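Local coordinates for protein EreC (Klebsiella pneumoniae, PDB 6XCQ) that probably inactivates macrolide antibiotics by hydrolysing the ester of the lactone ring, as an erythromycin esterase linked to macrolide resistance, at residues Ala60-His70 against Asn296-Asn307; Gln151-Asn159 against Arg281-Met292. The protein carries 1 engineered substitution. All blocks are in the same frame, centred on the assembly; numbering follows the deposited sequence.

Contact 1: residues Ala60-His70 against Asn296-Asn307; sequences ARIVGLGEGAH and NPDVKIILLAHN
N296 begins the contact by receiving the NH2 of R61 on a lone pair of its carbonyl (O to NH2, 2.8 Å), the same oxygen that closes the turn to V299 N. V299 O is gripped side-on, in the guanidinium plane, by R61 NE (2.9 Å) and NH2. A bend at chi3 (54°) folds the arginine round to these carbonyls, and its NH2 also meets V293 O. K300 sends NZ to H90 O and, through a water, to A60 O. Parallel strand pairing follows: I301 N binds R61 O, V63 N binds I301 O, L303 N binds V63 O, L65 N binds L303 O. On one face L303 CD1 presses tightly on I62 CG2 (3.5 Å); on the other, I302 CG2 meets L65 CD1. H306 lays its ring over E67 O and turns its edge to the face of H70 (T-shaped, centroids 4.8 Å, planes 74°), while its NE2 bonds Q409. H70 ND1 is hydrogen-bonded to E67 OE2, though modelled doubtfully short. N307 N reaches E67 O at 3.1 Å, nearly straight. Two central parallel strands of a mixed sheet thus end in histidine-bearing loops, at the C-terminal ends of the strands, where alpha/beta enzymes commonly place active sites.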
loop_
_atom_site.group_PDB
_atom_site.type_symbol
_atom_site.label_atom_id
_atom_site.label_comp_id
_atom_site.label_asym_id
_atom_site.label_seq_id
_atom_site.Cartn_x
_atom_site.Cartn_y
_atom_site.Cartn_z
ATOM N N ALA A 60 10.018 -5.927 16.262
ATOM C CA ALA A 60 9.058 -5.460 15.272
ATOM C C ALA A 60 8.200 -6.621 14.776
ATOM O O ALA A 60 8.696 -7.725 14.533
ATOM C CB ALA A 60 9.789 -4.801 14.095
ATOM N N ARG A 61 6.899 -6.372 14.636
ATOM C CA ARG A 61 6.025 -7.272 13.906
ATOM C C ARG A 61 5.493 -6.672 12.610
ATOM O O ARG A 61 4.948 -7.414 11.782
ATOM C CB ARG A 61 4.842 -7.709 14.782
ATOM C CG ARG A 61 5.239 -8.533 15.994
ATOM C CD ARG A 61 3.996 -9.101 16.652
ATOM N NE ARG A 61 3.202 -9.843 15.682
ATOM C CZ ARG A 61 1.933 -10.197 15.858
ATOM N NH1 ARG A 61 1.293 -9.865 16.974
ATOM N NH2 ARG A 61 1.296 -10.858 14.902
ATOM N N ILE A 62 5.639 -5.363 12.410
ATOM C CA ILE A 62 5.229 -4.682 11.182
ATOM C C ILE A 62 6.396 -3.813 10.730
ATOM O O ILE A 62 6.782 -2.886 11.443
ATOM C CB ILE A 62 3.982 -3.810 11.396
ATOM C CG1 ILE A 62 2.838 -4.624 12.014
ATOM C CG2 ILE A 62 3.521 -3.199 10.092
ATOM C CD1 ILE A 62 1.980 -3.823 12.919
ATOM N N VAL A 63 6.955 -4.106 9.555
ATOM C CA VAL A 63 8.021 -3.294 8.980
ATOM C C VAL A 63 7.573 -2.828 7.601
ATOM O O VAL A 63 7.262 -3.650 6.728
ATOM C CB VAL A 63 9.358 -4.049 8.897
ATOM C CG1 VAL A 63 10.390 -3.193 8.148
ATOM C CG2 VAL A 63 9.881 -4.358 10.297
ATOM N N GLY A 64 7.539 -1.513 7.402
ATOM C CA GLY A 64 7.202 -0.960 6.105
ATOM C C GLY A 64 8.458 -0.683 5.302
ATOM O O GLY A 64 9.410 -0.088 5.813
ATOM N N LEU A 65 8.463 -1.139 4.042
ATOM C CA LEU A 65 9.501 -0.824 3.059
ATOM C C LEU A 65 8.884 0.139 2.049
ATOM O O LEU A 65 7.974 -0.237 1.300
ATOM C CB LEU A 65 10.026 -2.085 2.365
ATOM C CG LEU A 65 10.578 -3.228 3.235
ATOM C CD1 LEU A 65 10.912 -4.431 2.366
ATOM C CD2 LEU A 65 11.819 -2.792 4.004
ATOM N N GLY A 66 9.351 1.382 2.056
ATOM C CA GLY A 66 8.732 2.439 1.286
ATOM C C GLY A 66 9.179 2.481 -0.161
ATOM O O GLY A 66 9.795 1.563 -0.707
ATOM N N GLU A 67 8.793 3.571 -0.807
ATOM C CA GLU A 67 9.357 3.968 -2.085
ATOM C C GLU A 67 9.054 5.446 -2.200
ATOM O O GLU A 67 7.937 5.871 -1.885
ATOM C CB GLU A 67 8.777 3.168 -3.265
ATOM C CG GLU A 67 7.263 3.098 -3.304
ATOM C CD GLU A 67 6.732 2.294 -4.498
ATOM O OE1 GLU A 67 7.519 1.586 -5.160
ATOM O OE2 GLU A 67 5.524 2.391 -4.786
ATOM N N GLY A 68 10.064 6.235 -2.577
ATOM C CA GLY A 68 9.848 7.665 -2.688
ATOM C C GLY A 68 9.025 8.051 -3.891
ATOM O O GLY A 68 8.510 9.176 -3.950
ATOM N N ALA A 69 8.889 7.140 -4.852
ATOM C CA ALA A 69 8.049 7.357 -6.019
ATOM C C ALA A 69 7.609 6.003 -6.530
ATOM O O ALA A 69 8.356 5.026 -6.438
ATOM C CB ALA A 69 8.792 8.136 -7.117
ATOM N N HIS A 70 6.386 5.940 -7.036
ATOM C CA HIS A 70 5.925 4.696 -7.626
ATOM C C HIS A 70 6.669 4.435 -8.933
ATOM O O HIS A 70 7.217 5.353 -9.557
ATOM C CB HIS A 70 4.415 4.752 -7.896
ATOM C CG HIS A 70 3.562 4.740 -6.659
ATOM N ND1 HIS A 70 3.771 3.866 -5.614
ATOM C CD2 HIS A 70 2.479 5.479 -6.318
ATOM C CE1 HIS A 70 2.856 4.066 -4.681
ATOM N NE2 HIS A 70 2.055 5.035 -5.088
ATOM N N ASN A 296 -3.847 -12.765 14.239
ATOM C CA ASN A 296 -2.855 -13.819 14.058
ATOM C C ASN A 296 -1.579 -13.419 14.782
ATOM O O ASN A 296 -0.787 -12.630 14.247
ATOM C CB ASN A 296 -2.583 -14.065 12.569
ATOM C CG ASN A 296 -3.867 -14.181 11.741
ATOM O OD1 ASN A 296 -4.432 -15.266 11.600
ATOM N ND2 ASN A 296 -4.327 -13.056 11.184
ATOM N N PRO A 297 -1.328 -13.925 15.994
ATOM C CA PRO A 297 -0.197 -13.406 16.785
ATOM C C PRO A 297 1.164 -13.828 16.276
ATOM O O PRO A 297 2.164 -13.221 16.678
ATOM C CB PRO A 297 -0.454 -13.974 18.191
ATOM C CG PRO A 297 -1.890 -14.432 18.177
ATOM C CD PRO A 297 -2.146 -14.869 16.770
ATOM N N ASP A 298 1.251 -14.840 15.418
ATOM C CA ASP A 298 2.540 -15.233 14.864
ATOM C C ASP A 298 2.916 -14.468 13.599
ATOM O O ASP A 298 4.002 -14.699 13.064
ATOM C CB ASP A 298 2.550 -16.733 14.563
ATOM C CG ASP A 298 2.991 -17.558 15.750
ATOM O OD1 ASP A 298 2.857 -17.065 16.894
ATOM O OD2 ASP A 298 3.483 -18.689 15.537
ATOM N N VAL A 299 2.057 -13.576 13.098
ATOM C CA VAL A 299 2.352 -12.910 11.832
ATOM C C VAL A 299 3.418 -11.843 12.042
ATOM O O VAL A 299 3.404 -11.098 13.032
ATOM C CB VAL A 299 1.084 -12.303 11.208
ATOM C CG1 VAL A 299 1.463 -11.342 10.112
ATOM C CG2 VAL A 299 0.221 -13.384 10.617
ATOM N N LYS A 300 4.361 -11.773 11.111
ATOM C CA LYS A 300 5.293 -10.655 11.025
ATOM C C LYS A 300 5.249 -10.174 9.580
ATOM O O LYS A 300 5.679 -10.888 8.670
ATOM C CB LYS A 300 6.695 -11.077 11.460
ATOM C CG LYS A 300 6.744 -11.514 12.933
ATOM C CD LYS A 300 8.089 -12.136 13.302
ATOM C CE LYS A 300 9.188 -11.119 13.247
ATOM N NZ LYS A 300 10.444 -11.599 13.881
ATOM N N ILE A 301 4.686 -8.994 9.358
ATOM C CA ILE A 301 4.282 -8.567 8.026
ATOM C C ILE A 301 5.203 -7.450 7.529
ATOM O O ILE A 301 5.604 -6.562 8.289
ATOM C CB ILE A 301 2.796 -8.136 8.010
ATOM C CG1 ILE A 301 2.346 -7.847 6.570
ATOM C CG2 ILE A 301 2.537 -6.977 8.956
ATOM C CD1 ILE A 301 0.838 -7.867 6.399
ATOM N N ILE A 302 5.555 -7.524 6.249
ATOM C CA ILE A 302 6.313 -6.488 5.551
ATOM C C ILE A 302 5.307 -5.700 4.722
ATOM O O ILE A 302 4.624 -6.279 3.869
ATOM C CB ILE A 302 7.393 -7.107 4.649
ATOM C CG1 ILE A 302 8.261 -8.108 5.423
ATOM C CG2 ILE A 302 8.232 -6.036 3.970
ATOM C CD1 ILE A 302 9.158 -8.968 4.476
ATOM N N LEU A 303 5.181 -4.394 4.964
ATOM C CA LEU A 303 4.206 -3.581 4.235
ATOM C C LEU A 303 4.914 -2.877 3.083
ATOM O O LEU A 303 5.876 -2.139 3.309
ATOM C CB LEU A 303 3.539 -2.545 5.143
ATOM C CG LEU A 303 2.845 -3.063 6.400
ATOM C CD1 LEU A 303 2.203 -1.877 7.153
ATOM C CD2 LEU A 303 1.816 -4.118 6.002
ATOM N N LEU A 304 4.436 -3.096 1.857
ATOM C CA LEU A 304 5.017 -2.472 0.665
ATOM C C LEU A 304 4.085 -1.330 0.283
ATOM O O LEU A 304 3.070 -1.526 -0.391
ATOM C CB LEU A 304 5.169 -3.494 -0.468
ATOM C CG LEU A 304 6.060 -4.725 -0.239
ATOM C CD1 LEU A 304 6.267 -5.505 -1.559
ATOM C CD2 LEU A 304 7.409 -4.317 0.363
ATOM N N ALA A 305 4.389 -0.130 0.767
ATOM C CA ALA A 305 3.544 1.014 0.467
ATOM C C ALA A 305 4.433 2.229 0.226
ATOM O O ALA A 305 5.649 2.175 0.407
ATOM C CB ALA A 305 2.531 1.261 1.590
ATOM N N HIS A 306 3.819 3.329 -0.193
ATOM C CA HIS A 306 4.575 4.547 -0.477
ATOM C C HIS A 306 5.155 5.114 0.821
ATOM O O HIS A 306 4.604 4.892 1.906
ATOM C CB HIS A 306 3.657 5.570 -1.154
ATOM C CG HIS A 306 4.378 6.661 -1.891
ATOM N ND1 HIS A 306 4.871 7.778 -1.260
ATOM C CD2 HIS A 306 4.664 6.815 -3.208
ATOM C CE1 HIS A 306 5.432 8.579 -2.153
ATOM N NE2 HIS A 306 5.315 8.021 -3.344
ATOM N N ASN A 307 6.294 5.830 0.709
ATOM C CA ASN A 307 6.825 6.612 1.835
ATOM C C ASN A 307 5.721 7.406 2.523
ATOM O O ASN A 307 5.633 7.441 3.756
ATOM C CB ASN A 307 7.910 7.600 1.375
ATOM C CG ASN A 307 9.247 6.938 1.060
ATOM O OD1 ASN A 307 9.396 5.717 1.123
ATOM N ND2 ASN A 307 10.233 7.765 0.710
HETATM O O HOH W 1 11.222 -9.072 14.368
#

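Contact 2: residues Gln151-Asn159 against Arg281-Met292; sequences QLVGIDLPN and RDSYMAGVVDRM
V153 and the bent chain of M292 reach toward each other tip to tip, CG2 to SD at 3.8 Å; since the valine was built in two conformers, this touch is approximate. Further along, I155 lays its CG2 branch against V289 CG2 (3.6 Å). Its carbonyl faces the helix at M285 and V288: I155 O is buried and has no hydrogen-bond partner in the model, and its closest neighbours are M285 CA (3.2 Å, a CA-H...O contact) and CG. D156 carries the polar part. Its first torsion (chi1 -153°) swings the carboxylate back to the helix, where it is gripped side-on by R281, whose chain runs extended from CG to NE. R281 NE meets the syn lone pair of OD1 at 3.0 Å, while NH2 reaches OD2 at 2.9 Å from above the carboxylate plane; the two planes are 45° apart. The methyl CE of M285 lies over the rim of one guanidinium face, and NH2 also bonds E98. L157 then sets CD2 over the centre of the Y284 ring (3.7 Å to the centroid), a CH-pi contact; V288 CG2 touches the opposite face. Chemically, one arginine joins D156 to E98, with D282 near enough to add attraction of charge alone. Two bonds to D156 and one to E98 probably fix its guanidinium in rotation, and the three carboxylates would probably offset its charge.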
loop_
_atom_site.group_PDB
_atom_site.type_symbol
_atom_site.label_atom_id
_atom_site.label_comp_id
_atom_site.label_asym_id
_atom_site.label_seq_id
_atom_site.Cartn_x
_atom_site.Cartn_y
_atom_site.Cartn_z
ATOM N N GLN A 151 2.701 -15.318 3.298
ATOM C CA GLN A 151 1.308 -14.936 3.125
ATOM C C GLN A 151 1.238 -13.569 2.445
ATOM O O GLN A 151 1.858 -12.609 2.906
ATOM C CB GLN A 151 0.614 -14.898 4.489
ATOM C CG GLN A 151 -0.898 -14.674 4.468
ATOM C CD GLN A 151 -1.495 -14.659 5.875
ATOM O OE1 GLN A 151 -0.846 -15.072 6.839
ATOM N NE2 GLN A 151 -2.729 -14.174 5.998
ATOM N N LEU A 152 0.492 -13.485 1.350
ATOM C CA LEU A 152 0.168 -12.203 0.734
ATOM C C LEU A 152 -1.136 -11.671 1.303
ATOM O O LEU A 152 -2.113 -12.415 1.450
ATOM C CB LEU A 152 0.020 -12.346 -0.773
ATOM C CG LEU A 152 1.178 -12.030 -1.690
ATOM C CD1 LEU A 152 0.618 -11.923 -3.078
ATOM C CD2 LEU A 152 1.837 -10.730 -1.284
ATOM N N VAL A 153 -1.157 -10.364 1.580
ATOM C CA VAL A 153 -2.289 -9.675 2.194
ATOM C C VAL A 153 -2.541 -8.382 1.426
ATOM O O VAL A 153 -1.608 -7.607 1.204
ATOM C CB VAL A 153 -2.012 -9.360 3.679
ATOM C CG1 VAL A 153 -3.178 -8.587 4.299
ATOM C CG2 VAL A 153 -1.717 -10.645 4.466
ATOM N N GLY A 154 -3.790 -8.142 1.027
ATOM C CA GLY A 154 -4.139 -6.848 0.485
ATOM C C GLY A 154 -4.602 -5.996 1.645
ATOM O O GLY A 154 -5.586 -6.340 2.307
ATOM N N ILE A 155 -3.883 -4.918 1.961
ATOM C CA ILE A 155 -4.250 -4.111 3.114
ATOM C C ILE A 155 -5.116 -2.927 2.727
ATOM O O ILE A 155 -5.464 -2.111 3.590
ATOM C CB ILE A 155 -3.007 -3.623 3.886
ATOM C CG1 ILE A 155 -2.209 -2.642 3.039
ATOM C CG2 ILE A 155 -2.138 -4.794 4.338
ATOM C CD1 ILE A 155 -1.086 -1.957 3.787
ATOM N N ASP A 156 -5.480 -2.809 1.458
ATOM C CA ASP A 156 -6.075 -1.599 0.911
ATOM C C ASP A 156 -7.522 -1.848 0.520
ATOM O O ASP A 156 -8.011 -2.976 0.536
ATOM C CB ASP A 156 -5.294 -1.142 -0.325
ATOM C CG ASP A 156 -5.375 0.360 -0.576
ATOM O OD1 ASP A 156 -6.198 1.065 0.056
ATOM O OD2 ASP A 156 -4.592 0.828 -1.428
ATOM N N LEU A 157 -8.190 -0.770 0.125
ATOM C CA LEU A 157 -9.365 -0.864 -0.737
ATOM C C LEU A 157 -8.956 -1.493 -2.063
ATOM O O LEU A 157 -7.754 -1.548 -2.362
ATOM C CB LEU A 157 -9.949 0.526 -0.972
ATOM C CG LEU A 157 -10.181 1.309 0.314
ATOM C CD1 LEU A 157 -10.493 2.755 -0.005
ATOM C CD2 LEU A 157 -11.323 0.661 1.102
ATOM N N PRO A 158 -9.893 -1.964 -2.891
ATOM C CA PRO A 158 -9.522 -2.271 -4.277
ATOM C C PRO A 158 -8.828 -1.063 -4.885
ATOM O O PRO A 158 -9.370 0.052 -4.852
ATOM C CB PRO A 158 -10.873 -2.582 -4.949
ATOM C CG PRO A 158 -11.884 -1.961 -4.071
ATOM C CD PRO A 158 -11.340 -2.143 -2.678
ATOM N N ASN A 159 -7.603 -1.241 -5.388
ATOM C CA ASN A 159 -6.896 -0.055 -5.870
ATOM C C ASN A 159 -7.524 0.510 -7.141
ATOM O O ASN A 159 -7.056 1.534 -7.660
ATOM C CB ASN A 159 -5.401 -0.349 -6.053
ATOM C CG ASN A 159 -5.120 -1.499 -6.995
ATOM O OD1 ASN A 159 -5.843 -1.732 -7.956
ATOM N ND2 ASN A 159 -4.026 -2.211 -6.732
ATOM N N ARG A 281 -8.695 6.830 3.512
ATOM C CA ARG A 281 -8.165 5.579 2.969
ATOM C C ARG A 281 -7.001 5.048 3.804
ATOM O O ARG A 281 -6.929 3.842 4.075
ATOM C CB ARG A 281 -7.727 5.764 1.517
ATOM C CG ARG A 281 -7.082 4.513 0.947
ATOM C CD ARG A 281 -6.515 4.706 -0.437
ATOM N NE ARG A 281 -5.370 3.821 -0.650
ATOM C CZ ARG A 281 -4.095 4.205 -0.623
ATOM N NH1 ARG A 281 -3.775 5.483 -0.417
ATOM N NH2 ARG A 281 -3.138 3.306 -0.828
ATOM N N ASP A 282 -6.070 5.917 4.219
ATOM C CA ASP A 282 -4.941 5.411 5.007
ATOM C C ASP A 282 -5.380 4.872 6.362
ATOM O O ASP A 282 -4.713 3.994 6.922
ATOM C CB ASP A 282 -3.870 6.470 5.254
ATOM C CG ASP A 282 -2.857 6.566 4.116
ATOM O OD1 ASP A 282 -3.276 6.656 2.945
ATOM O OD2 ASP A 282 -1.647 6.465 4.404
ATOM N N SER A 283 -6.461 5.394 6.931
ATOM C CA SER A 283 -6.884 4.828 8.208
ATOM C C SER A 283 -7.547 3.468 8.010
ATOM O O SER A 283 -7.442 2.604 8.879
ATOM C CB SER A 283 -7.821 5.785 8.955
ATOM O OG SER A 283 -9.101 5.871 8.352
ATOM N N TYR A 284 -8.214 3.261 6.872
ATOM C CA TYR A 284 -8.665 1.922 6.515
ATOM C C TYR A 284 -7.505 0.936 6.487
ATOM O O TYR A 284 -7.549 -0.108 7.147
ATOM C CB TYR A 284 -9.372 1.943 5.159
ATOM C CG TYR A 284 -9.779 0.564 4.724
ATOM C CD1 TYR A 284 -10.950 -0.010 5.205
ATOM C CD2 TYR A 284 -8.982 -0.182 3.856
ATOM C CE1 TYR A 284 -11.334 -1.279 4.828
ATOM C CE2 TYR A 284 -9.359 -1.451 3.466
ATOM C CZ TYR A 284 -10.539 -1.995 3.958
ATOM O OH TYR A 284 -10.934 -3.257 3.590
ATOM N N MET A 285 -6.456 1.247 5.709
ATOM C CA MET A 285 -5.279 0.380 5.646
ATOM C C MET A 285 -4.708 0.076 7.032
ATOM O O MET A 285 -4.377 -1.076 7.333
ATOM C CB MET A 285 -4.204 1.022 4.761
ATOM C CG MET A 285 -4.589 0.984 3.291
ATOM S SD MET A 285 -3.207 1.374 2.222
ATOM C CE MET A 285 -3.126 3.095 2.585
ATOM N N ALA A 286 -4.567 1.103 7.883
ATOM C CA ALA A 286 -4.056 0.874 9.235
ATOM C C ALA A 286 -4.962 -0.075 10.007
ATOM O O ALA A 286 -4.481 -0.936 10.754
ATOM C CB ALA A 286 -3.921 2.193 9.999
ATOM N N GLY A 287 -6.274 0.080 9.841
ATOM C CA GLY A 287 -7.213 -0.828 10.482
ATOM C C GLY A 287 -7.053 -2.269 10.031
ATOM O O GLY A 287 -7.051 -3.188 10.852
ATOM N N VAL A 288 -6.926 -2.492 8.718
ATOM C CA VAL A 288 -6.784 -3.868 8.233
ATOM C C VAL A 288 -5.516 -4.500 8.798
ATOM O O VAL A 288 -5.538 -5.647 9.257
ATOM C CB VAL A 288 -6.820 -3.924 6.691
ATOM C CG1 VAL A 288 -6.421 -5.299 6.195
ATOM C CG2 VAL A 288 -8.204 -3.572 6.157
ATOM N N VAL A 289 -4.399 -3.754 8.815
ATOM C CA VAL A 289 -3.138 -4.302 9.325
ATOM C C VAL A 289 -3.255 -4.612 10.814
ATOM O O VAL A 289 -2.824 -5.671 11.288
ATOM C CB VAL A 289 -1.965 -3.333 9.063
ATOM C CG1 VAL A 289 -0.705 -3.812 9.779
ATOM C CG2 VAL A 289 -1.677 -3.213 7.562
ATOM N N ASP A 290 -3.816 -3.675 11.576
ATOM C CA ASP A 290 -3.918 -3.862 13.019
ATOM C C ASP A 290 -4.759 -5.092 13.347
ATOM O O ASP A 290 -4.342 -5.953 14.127
ATOM C CB ASP A 290 -4.502 -2.602 13.658
ATOM C CG ASP A 290 -4.362 -2.596 15.169
ATOM O OD1 ASP A 290 -3.231 -2.438 15.675
ATOM O OD2 ASP A 290 -5.395 -2.737 15.850
ATOM N N ARG A 291 -5.920 -5.215 12.713
ATOM C CA ARG A 291 -6.786 -6.366 12.955
ATOM C C ARG A 291 -6.089 -7.656 12.573
ATOM O O ARG A 291 -6.131 -8.645 13.315
ATOM C CB ARG A 291 -8.087 -6.222 12.165
ATOM C CG ARG A 291 -9.024 -5.168 12.717
ATOM C CD ARG A 291 -10.476 -5.411 12.296
ATOM N NE ARG A 291 -10.695 -5.196 10.867
ATOM C CZ ARG A 291 -10.673 -4.006 10.271
ATOM N NH1 ARG A 291 -10.894 -3.911 8.964
ATOM N NH2 ARG A 291 -10.424 -2.911 10.977
ATOM N N MET A 292 -5.440 -7.667 11.413
ATOM C CA MET A 292 -4.795 -8.892 10.982
ATOM C C MET A 292 -3.694 -9.295 11.952
ATOM O O MET A 292 -3.572 -10.473 12.303
ATOM C CB MET A 292 -4.254 -8.722 9.569
ATOM C CG MET A 292 -4.111 -10.027 8.849
ATOM S SD MET A 292 -2.495 -10.047 8.107
ATOM C CE MET A 292 -1.532 -9.967 9.589
#

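Contact 1 and contact 2 lie with their centres about 11 Å apart and share one sheet: strands 62-65 and 301-304 sit side by side near its middle, 94-97 comes next, and 151-154 forms the outer edge. Helix 279-295 packs on the face carrying I62 and L303, also meets V153 and I155, and runs on through the turn at N296 into strand 301-304. V289, whose CG2 meets I155 in contact 2, also has CG2 3.9 Å from L303 CD2 and CG1 4.1 Å from I62 CD1; M292 CE lies 3.3 Å from V299 CG1. Propanediol, probably from the crystallisation liquor, sits about 3 Å from the Y284 side chain in contact 2, which may mark a pocket.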